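Local structure of ferric vibriobactin ABC transporter, periplasmic ferric vibriobactin-binding protein (Vibrio cholerae, 3R5T) at residues P161-Y170 and L222-I233. The protein binds ferric vibriobactin in the periplasm of Vibrio cholerae, probably delivering this iron-siderophore complex to its ABC transporter for uptake. Numbering follows the deposited sequence.
Sequences PKGRANIVSY and LTQLQAETTFLI. With VBN ((4S,5R)-N-{3-[(2,3-dihydroxybenzoyl)amino]propyl}-2-(2,3-dihydroxyphenyl)-N-[3-({[(4S,5R)-2-(2,3-dihydroxyphenyl)-5-met hyl-4,5-dihydro-1,3-oxazol-4-yl]carbonyl}amino)propyl]-5-methyl-4,5-dihydro-1,3-oxazole-4-carboxamide), chain B.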
loop_
_atom_site.group_PDB
_atom_site.type_symbol
_atom_site.label_atom_id
_atom_site.label_comp_id
_atom_site.label_asym_id
_atom_site.label_seq_id
_atom_site.Cartn_x
_atom_site.Cartn_y
_atom_site.Cartn_z
ATOM N N PRO A 161 -21.906 8.199 -0.251
ATOM C CA PRO A 161 -22.900 8.231 0.821
ATOM C C PRO A 161 -22.627 9.421 1.726
ATOM O O PRO A 161 -21.484 9.869 1.827
ATOM C CB PRO A 161 -22.638 6.916 1.577
ATOM C CG PRO A 161 -21.981 6.036 0.580
ATOM C CD PRO A 161 -21.115 6.952 -0.228
ATOM N N LYS A 162 -23.668 9.936 2.370
ATOM C CA LYS A 162 -23.497 11.031 3.310
ATOM C C LYS A 162 -22.659 10.592 4.501
ATOM O O LYS A 162 -22.681 9.420 4.884
ATOM C CB LYS A 162 -24.857 11.540 3.785
ATOM C CG LYS A 162 -25.801 11.887 2.649
ATOM C CD LYS A 162 -25.140 12.841 1.665
ATOM C CE LYS A 162 -26.053 13.138 0.483
ATOM N NZ LYS A 162 -25.421 14.083 -0.484
ATOM N N GLY A 163 -21.911 11.525 5.075
ATOM C CA GLY A 163 -21.174 11.259 6.297
ATOM C C GLY A 163 -19.749 10.804 6.055
ATOM O O GLY A 163 -19.066 11.329 5.182
ATOM N N ARG A 164 -19.307 9.817 6.833
ATOM C CA ARG A 164 -17.917 9.390 6.816
ATOM C C ARG A 164 -17.801 7.899 6.555
ATOM O O ARG A 164 -18.800 7.179 6.563
ATOM C CB ARG A 164 -17.254 9.700 8.156
ATOM C CG ARG A 164 -17.451 11.147 8.606
ATOM C CD ARG A 164 -16.649 11.424 9.867
ATOM N NE ARG A 164 -17.173 10.704 11.022
ATOM C CZ ARG A 164 -16.451 10.431 12.104
ATOM N NH1 ARG A 164 -16.990 9.768 13.115
ATOM N NH2 ARG A 164 -15.186 10.824 12.169
ATOM N N ALA A 165 -16.573 7.463 6.314
ATOM C CA ALA A 165 -16.293 6.044 6.112
ATOM C C ALA A 165 -15.110 5.606 6.945
ATOM O O ALA A 165 -14.188 6.378 7.184
ATOM C CB ALA A 165 -16.017 5.760 4.638
ATOM N N ASN A 166 -15.123 4.342 7.369
ATOM C CA ASN A 166 -13.916 3.734 7.921
ATOM C C ASN A 166 -13.381 2.660 6.974
ATOM O O ASN A 166 -14.070 2.241 6.051
ATOM C CB ASN A 166 -14.142 3.154 9.332
ATOM C CG ASN A 166 -15.389 2.329 9.432
ATOM O OD1 ASN A 166 -15.624 1.428 8.623
ATOM N ND2 ASN A 166 -16.216 2.628 10.443
ATOM N N ILE A 167 -12.137 2.263 7.191
ATOM C CA ILE A 167 -11.498 1.231 6.396
ATOM C C ILE A 167 -11.001 0.169 7.348
ATOM O O ILE A 167 -10.214 0.449 8.257
ATOM C CB ILE A 167 -10.306 1.788 5.586
ATOM C CG1 ILE A 167 -10.778 2.936 4.688
ATOM C CG2 ILE A 167 -9.664 0.674 4.760
ATOM C CD1 ILE A 167 -9.619 3.716 4.049
ATOM N N VAL A 168 -11.453 -1.063 7.148
ATOM C CA VAL A 168 -11.228 -2.112 8.124
ATOM C C VAL A 168 -10.534 -3.317 7.499
ATOM O O VAL A 168 -10.850 -3.716 6.382
ATOM C CB VAL A 168 -12.583 -2.590 8.707
ATOM C CG1 VAL A 168 -12.403 -3.793 9.636
ATOM C CG2 VAL A 168 -13.307 -1.448 9.421
ATOM N N SER A 169 -9.596 -3.894 8.244
ATOM C CA SER A 169 -9.058 -5.227 7.960
ATOM C C SER A 169 -9.724 -6.196 8.929
ATOM O O SER A 169 -9.457 -6.182 10.124
ATOM C CB SER A 169 -7.543 -5.237 8.132
ATOM O OG SER A 169 -7.017 -6.521 7.814
ATOM N N TYR A 170 -10.611 -7.027 8.397
ATOM C CA TYR A 170 -11.484 -7.866 9.222
ATOM C C TYR A 170 -11.057 -9.314 9.269
ATOM O O TYR A 170 -10.793 -9.925 8.231
ATOM C CB TYR A 170 -12.909 -7.774 8.682
ATOM C CG TYR A 170 -13.941 -8.605 9.409
ATOM C CD1 TYR A 170 -14.393 -8.246 10.678
ATOM C CD2 TYR A 170 -14.521 -9.719 8.802
ATOM C CE1 TYR A 170 -15.375 -8.985 11.331
ATOM C CE2 TYR A 170 -15.507 -10.470 9.455
ATOM C CZ TYR A 170 -15.916 -10.110 10.718
ATOM O OH TYR A 170 -16.896 -10.855 11.356
ATOM N N LEU A 222 -14.533 -2.982 17.248
ATOM C CA LEU A 222 -15.250 -2.812 15.984
ATOM C C LEU A 222 -16.679 -2.339 16.200
ATOM O O LEU A 222 -17.221 -1.585 15.383
ATOM C CB LEU A 222 -15.267 -4.112 15.168
ATOM C CG LEU A 222 -13.961 -4.584 14.515
ATOM C CD1 LEU A 222 -14.214 -5.911 13.825
ATOM C CD2 LEU A 222 -13.415 -3.545 13.523
ATOM N N THR A 223 -17.290 -2.757 17.306
ATOM C CA THR A 223 -18.665 -2.343 17.591
ATOM C C THR A 223 -18.787 -0.850 17.856
ATOM O O THR A 223 -19.885 -0.318 17.832
ATOM C CB THR A 223 -19.269 -3.070 18.806
ATOM O OG1 THR A 223 -18.577 -2.675 19.998
ATOM C CG2 THR A 223 -19.205 -4.586 18.632
ATOM N N GLN A 224 -17.657 -0.185 18.106
ATOM C CA GLN A 224 -17.661 1.233 18.471
ATOM C C GLN A 224 -17.455 2.163 17.284
ATOM O O GLN A 224 -17.508 3.387 17.443
ATOM C CB GLN A 224 -16.609 1.496 19.550
ATOM C CG GLN A 224 -16.870 0.696 20.827
ATOM C CD GLN A 224 -15.767 0.848 21.867
ATOM O OE1 GLN A 224 -14.639 0.424 21.656
ATOM N NE2 GLN A 224 -16.106 1.441 23.010
ATOM N N LEU A 225 -17.248 1.595 16.098
ATOM C CA LEU A 225 -17.060 2.420 14.901
ATOM C C LEU A 225 -18.340 3.192 14.561
ATOM O O LEU A 225 -19.445 2.652 14.630
ATOM C CB LEU A 225 -16.593 1.556 13.722
ATOM C CG LEU A 225 -15.202 0.953 13.901
ATOM C CD1 LEU A 225 -14.928 -0.115 12.842
ATOM C CD2 LEU A 225 -14.151 2.043 13.843
ATOM N N GLN A 226 -18.201 4.465 14.205
ATOM C CA GLN A 226 -19.389 5.293 14.023
ATOM C C GLN A 226 -19.728 5.635 12.573
ATOM O O GLN A 226 -20.835 6.109 12.291
ATOM C CB GLN A 226 -19.286 6.579 14.849
ATOM C CG GLN A 226 -19.142 6.364 16.355
ATOM C CD GLN A 226 -20.454 5.999 17.046
ATOM O OE1 GLN A 226 -20.611 6.214 18.252
ATOM N NE2 GLN A 226 -21.396 5.449 16.290
ATOM N N ALA A 227 -18.795 5.401 11.659
ATOM C CA ALA A 227 -19.015 5.819 10.279
ATOM C C ALA A 227 -20.193 5.101 9.623
ATOM O O ALA A 227 -20.490 3.928 9.899
ATOM C CB ALA A 227 -17.745 5.669 9.440
ATOM N N GLU A 228 -20.846 5.835 8.733
ATOM C CA GLU A 228 -22.016 5.369 8.018
ATOM C C GLU A 228 -21.663 4.410 6.890
ATOM O O GLU A 228 -22.539 3.742 6.342
ATOM C CB GLU A 228 -22.774 6.566 7.443
ATOM C CG GLU A 228 -23.309 7.525 8.499
ATOM C CD GLU A 228 -22.424 8.748 8.762
ATOM O OE1 GLU A 228 -21.174 8.683 8.641
ATOM O OE2 GLU A 228 -23.004 9.802 9.111
ATOM N N THR A 229 -20.380 4.355 6.546
ATOM C CA THR A 229 -19.897 3.510 5.463
ATOM C C THR A 229 -18.634 2.791 5.918
ATOM O O THR A 229 -17.810 3.366 6.624
ATOM C CB THR A 229 -19.613 4.338 4.193
ATOM O OG1 THR A 229 -20.847 4.898 3.716
ATOM C CG2 THR A 229 -18.993 3.476 3.096
ATOM N N THR A 230 -18.502 1.521 5.544
ATOM C CA THR A 230 -17.305 0.749 5.846
ATOM C C THR A 230 -16.744 0.131 4.577
ATOM O O THR A 230 -17.478 -0.475 3.800
ATOM C CB THR A 230 -17.600 -0.403 6.842
ATOM O OG1 THR A 230 -17.913 0.139 8.130
ATOM C CG2 THR A 230 -16.377 -1.353 6.963
ATOM N N PHE A 231 -15.438 0.299 4.366
ATOM C CA PHE A 231 -14.748 -0.361 3.279
ATOM C C PHE A 231 -13.835 -1.431 3.867
ATOM O O PHE A 231 -13.082 -1.161 4.816
ATOM C CB PHE A 231 -13.918 0.651 2.486
ATOM C CG PHE A 231 -14.744 1.646 1.712
ATOM C CD1 PHE A 231 -15.298 1.285 0.497
ATOM C CD2 PHE A 231 -14.962 2.936 2.195
ATOM C CE1 PHE A 231 -16.069 2.183 -0.223
ATOM C CE2 PHE A 231 -15.718 3.845 1.474
ATOM C CZ PHE A 231 -16.276 3.469 0.265
ATOM N N LEU A 232 -13.870 -2.630 3.291
ATOM C CA LEU A 232 -13.050 -3.740 3.781
ATOM C C LEU A 232 -11.864 -4.021 2.859
ATOM O O LEU A 232 -12.033 -4.301 1.666
ATOM C CB LEU A 232 -13.927 -4.991 3.926
ATOM C CG LEU A 232 -14.950 -4.820 5.065
ATOM C CD1 LEU A 232 -16.164 -5.688 4.850
ATOM C CD2 LEU A 232 -14.313 -5.119 6.422
ATOM N N ILE A 233 -10.660 -3.989 3.408
ATOM C CA ILE A 233 -9.514 -4.300 2.561
ATOM C C ILE A 233 -9.453 -5.779 2.219
ATOM O O ILE A 233 -9.957 -6.609 2.976
ATOM C CB ILE A 233 -8.170 -3.803 3.152
ATOM C CG1 ILE A 233 -7.763 -4.572 4.412
ATOM C CG2 ILE A 233 -8.230 -2.293 3.368
ATOM C CD1 ILE A 233 -6.302 -4.306 4.791
HETATM C C VBN B . -0.425 -10.438 9.601
HETATM N N VBN B . 1.590 -9.105 8.838
HETATM O O VBN B . -0.560 -9.792 10.586
HETATM C CA VBN B . 0.838 -10.345 8.755
HETATM C CB VBN B . 1.945 -11.400 9.136
HETATM C CAB VBN B . -1.355 -11.002 1.056
HETATM O OAC VBN B . -5.068 -7.448 9.380
HETATM O OAD VBN B . 0.068 -12.870 4.990
HETATM O OAF VBN B . 0.197 -5.447 7.259
HETATM O OAG VBN B . 3.443 -4.502 10.513
HETATM O OAH VBN B . 2.843 -6.857 6.748
HETATM O OAI VBN B . -0.997 -7.562 8.346
HETATM O OAJ VBN B . 1.984 -6.527 9.430
HETATM O OAK VBN B . 0.861 -8.570 6.035
HETATM C CAL VBN B . -3.226 -4.039 7.793
HETATM C CAM VBN B . 5.303 -7.520 11.659
HETATM C CAN VBN B . 3.871 -7.772 3.296
HETATM C CAO VBN B . -1.843 -4.111 7.414
HETATM C CAP VBN B . 4.955 -6.154 11.462
HETATM C CAQ VBN B . 3.883 -7.115 4.570
HETATM C CAR VBN B . -3.884 -5.177 8.388
HETATM C CAS VBN B . 4.516 -8.545 11.112
HETATM C CAT VBN B . 2.860 -8.715 2.977
HETATM C CAU VBN B . -3.744 -11.008 10.079
HETATM C CAV VBN B . -2.415 -13.171 7.680
HETATM C CAW VBN B . -3.745 -9.581 10.651
HETATM C CAX VBN B . -2.305 -13.848 6.294
HETATM C CAY VBN B . -2.437 -11.786 10.244
HETATM C CAZ VBN B . -1.189 -12.338 8.091
HETATM N NBB VBN B . -3.103 -8.548 9.842
HETATM N NBC VBN B . -2.266 -12.849 5.228
HETATM N NBD VBN B . -0.429 -10.000 4.264
HETATM O OBF VBN B . 0.777 -10.556 2.332
HETATM C CBG VBN B . -3.894 -7.488 9.262
HETATM C CBH VBN B . -0.988 -12.411 4.660
HETATM C CBJ VBN B . 2.482 -9.293 9.952
HETATM C CBK VBN B . -1.124 -5.323 7.628
HETATM C CBL VBN B . 3.808 -5.819 10.718
HETATM C CBM VBN B . 2.878 -7.421 5.484
HETATM C CBN VBN B . -1.739 -6.401 8.195
HETATM C CBO VBN B . 3.068 -6.804 10.205
HETATM C CBP VBN B . 1.905 -8.332 5.171
HETATM C CBQ VBN B . -3.181 -6.321 8.587
HETATM C CBR VBN B . 3.444 -8.215 10.385
HETATM C CBS VBN B . 1.882 -8.987 3.859
HETATM C CBU VBN B . -0.478 -11.359 2.243
HETATM C CBW VBN B . 0.852 -10.056 3.632
HETATM C CBX VBN B . -1.075 -11.207 3.730
HETATM N NBY VBN B . -1.381 -11.489 9.271
HETATM O OG1 VBN B . 2.837 -10.653 10.073
HETATM C CG2 VBN B . 2.585 -12.210 8.020
HETATM O O HOH W 1 -20.582 7.525 4.636
HETATM O O HOH W 2 -19.574 9.427 11.420
HETATM O O HOH W 3 -19.150 1.840 11.063
HETATM O O HOH W 4 -10.749 -7.309 5.556
#
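N166 CG takes the position between the backbone N and the carbonyl carbon (chi1 47°), which brings OD1 to T230, whose OG1 stands beside its backbone N (chi1 -69°). The two residues pair across neighbouring parallel strands, 165-169 and 229-233, in the mixed five-stranded sheet of the C-terminal lobe, in the two-lobed fold of the periplasmic siderophore-binding proteins. The T230 hydroxyl donates to N166 OD1 over 2.7 Å, in the carbonyl plane and on a lone pair, while S254 is a further partner of T230 OG1. At the other end of the amide, ND2 lies against the CB atoms of L225 and A227 and bonds to E198 and to a water that in turn donates to A227 O. Both polar atoms of this buried amide, OD1 and ND2, are thereby bonded, which should fix its rotation.

Backbone bonds run in parallel register from N166 N to T229 O, F231 N to N166 O, V168 N to F231 O and I233 N to V168 O. On the face of N166, V168 puts CG1 against L222 CD2 at 4.0 Å and CG2 against both L225 CD1, in the segment before the strand, and T230 CG2, on the strand itself. L222 CD1 then touches the edge of the Y170 ring, whose hydroxyl bonds to D246. On the other face, A165 CB sits 3.7 Å from F231 CE2, at the ring edge, and the CG2 methyls of I167 and I233 meet at 3.6 Å.

Beside G163, the backbone N-H of R164 donates to E228 OE1 (N to OE1 2.8 Å, 174° at the hydrogen), approaching from above the carboxylate plane. At the S169 end the contact reaches the siderophore: S169 packs its CB on I233 CD1, and its OG donates a hydrogen bond to vibriobactin OAC at 2.7 Å.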